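Local coordinates for protein Fc fragment of IgE receptor II (Bos taurus, PDB 6PWS) that binds mannose-type sugars through calcium in its C-type carbohydrate-recognition domain and probably acts as an IgE receptor, at residues A[77-80]-A[81-85]. Numbering follows the deposited sequence.
Sequences EFIW and MDNQP
Trp-80 and Asn-83 close a type I beta turn, a local contact where strand 79-80 of the C-type lectin domain runs out into a loop. Asn-83 N donates to Trp-80 O at 3.0 Å, with an N-H...O angle of 152°.

Asp-82 adds an Asx turn. Gln-84 N donates to Asp-82 OD1 at 3.0 Å, approaching from above the carboxylate plane. The Asp-82 CG lies between its own backbone N and carbonyl carbon (chi1 70°), which turns the carboxylate back alongside Trp-80. Asp-82 OD1 comes 3.3 Å from Trp-80 CB. The ring and carboxylate planes are 69° apart. OD1 also takes a hydrogen bond from His-48 NE2, so two donors grip OD1, and OD2 is hydrogen-bonded as well.

The buried indole meets the returning loop at its edge. Trp-80 CD1 lies 3.4 Å from Gln-84 O, in the ring plane, and 3.5 Å from Pro-85 O. One water bridges the two arms: Trp-80 N donates to it, and it donates to Gln-84 O at 2.7 Å. Ile-79 and Asn-83 lie side by side, pointing the same way, with Ile-79 CG2 3.8 Å from Asn-83 OD1.

Strand 79-80 pairs antiparallel with strand 69-70. The indole packs against Leu-69, His-48 and Trp-114, while Met-81 reaches Trp-30 and Arg-34 of helix 30-39.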
loop_
_atom_site.group_PDB
_atom_site.type_symbol
_atom_site.label_atom_id
_atom_site.label_comp_id
_atom_site.label_asym_id
_atom_site.label_seq_id
_atom_site.Cartn_x
_atom_site.Cartn_y
_atom_site.Cartn_z
ATOM N N GLU A 77 -9.470 -13.323 -2.725
ATOM C CA GLU A 77 -10.262 -12.446 -1.867
ATOM C C GLU A 77 -9.299 -11.431 -1.260
ATOM O O GLU A 77 -8.583 -11.735 -0.308
ATOM C CB GLU A 77 -11.004 -13.244 -0.798
ATOM C CG GLU A 77 -12.110 -14.122 -1.366
ATOM C CD GLU A 77 -13.057 -14.699 -0.321
ATOM O OE1 GLU A 77 -12.893 -14.412 0.886
ATOM O OE2 GLU A 77 -13.974 -15.449 -0.717
ATOM N N PHE A 78 -9.273 -10.232 -1.830
ATOM C CA PHE A 78 -8.384 -9.193 -1.333
ATOM C C PHE A 78 -9.016 -8.470 -0.149
ATOM O O PHE A 78 -10.237 -8.276 -0.086
ATOM C CB PHE A 78 -7.970 -8.238 -2.463
ATOM C CG PHE A 78 -6.995 -8.878 -3.406
ATOM C CD1 PHE A 78 -7.435 -9.584 -4.516
ATOM C CD2 PHE A 78 -5.635 -8.879 -3.116
ATOM C CE1 PHE A 78 -6.538 -10.241 -5.327
ATOM C CE2 PHE A 78 -4.736 -9.531 -3.921
ATOM C CZ PHE A 78 -5.188 -10.220 -5.033
ATOM N N ILE A 79 -8.170 -8.101 0.807
ATOM C CA ILE A 79 -8.575 -7.416 2.031
ATOM C C ILE A 79 -7.654 -6.216 2.214
ATOM O O ILE A 79 -6.426 -6.355 2.122
ATOM C CB ILE A 79 -8.463 -8.334 3.273
ATOM C CG1 ILE A 79 -9.189 -9.665 3.065
ATOM C CG2 ILE A 79 -8.997 -7.632 4.516
ATOM C CD1 ILE A 79 -9.039 -10.634 4.234
ATOM N N TRP A 80 -8.243 -5.052 2.502
ATOM C CA TRP A 80 -7.485 -3.859 2.845
ATOM C C TRP A 80 -7.099 -3.858 4.323
ATOM O O TRP A 80 -7.837 -4.339 5.191
ATOM C CB TRP A 80 -8.327 -2.593 2.612
ATOM C CG TRP A 80 -8.485 -2.195 1.179
ATOM C CD1 TRP A 80 -9.643 -2.186 0.446
ATOM C CD2 TRP A 80 -7.452 -1.714 0.313
ATOM N NE1 TRP A 80 -9.386 -1.745 -0.830
ATOM C CE2 TRP A 80 -8.046 -1.451 -0.939
ATOM C CE3 TRP A 80 -6.078 -1.507 0.468
ATOM C CZ2 TRP A 80 -7.306 -0.989 -2.028
ATOM C CZ3 TRP A 80 -5.341 -1.050 -0.619
ATOM C CH2 TRP A 80 -5.955 -0.796 -1.849
ATOM N N MET A 81 -5.971 -3.202 4.625
ATOM C CA MET A 81 -5.576 -2.948 6.010
ATOM C C MET A 81 -6.655 -2.199 6.796
ATOM O O MET A 81 -6.807 -2.430 7.996
ATOM C CB MET A 81 -4.252 -2.167 6.044
ATOM C CG MET A 81 -3.055 -2.943 6.548
ATOM S SD MET A 81 -2.652 -4.382 5.554
ATOM C CE MET A 81 -1.484 -5.152 6.681
ATOM N N ASP A 82 -7.392 -1.290 6.157
ATOM C CA ASP A 82 -8.437 -0.540 6.851
ATOM C C ASP A 82 -9.775 -1.272 6.903
ATOM O O ASP A 82 -10.745 -0.744 7.473
ATOM C CB ASP A 82 -8.584 0.890 6.291
ATOM C CG ASP A 82 -9.183 0.966 4.896
ATOM O OD1 ASP A 82 -9.542 -0.074 4.299
ATOM O OD2 ASP A 82 -9.284 2.112 4.392
ATOM N N ASN A 83 -9.835 -2.482 6.344
ATOM C CA ASN A 83 -11.027 -3.332 6.353
ATOM C C ASN A 83 -12.222 -2.715 5.616
ATOM O O ASN A 83 -13.342 -3.212 5.760
ATOM C CB ASN A 83 -11.433 -3.794 7.756
ATOM C CG ASN A 83 -10.499 -4.853 8.331
ATOM O OD1 ASN A 83 -10.053 -5.755 7.632
ATOM N ND2 ASN A 83 -10.263 -4.788 9.603
ATOM N N GLN A 84 -12.008 -1.697 4.790
ATOM C CA GLN A 84 -13.084 -1.077 4.025
ATOM C C GLN A 84 -13.280 -1.801 2.698
ATOM O O GLN A 84 -12.479 -2.654 2.296
ATOM C CB GLN A 84 -12.764 0.400 3.818
ATOM C CG GLN A 84 -12.857 1.222 5.078
ATOM C CD GLN A 84 -12.458 2.663 4.823
ATOM O OE1 GLN A 84 -12.482 3.150 3.685
ATOM N NE2 GLN A 84 -12.085 3.357 5.885
ATOM N N PRO A 85 -14.352 -1.478 1.971
ATOM C CA PRO A 85 -14.690 -2.254 0.771
ATOM C C PRO A 85 -13.687 -2.122 -0.366
ATOM O O PRO A 85 -12.862 -1.203 -0.435
ATOM C CB PRO A 85 -16.052 -1.682 0.354
ATOM C CG PRO A 85 -16.630 -1.167 1.633
ATOM C CD PRO A 85 -15.465 -0.584 2.363
HETATM O O HOH W 1 -11.149 -4.929 3.029
#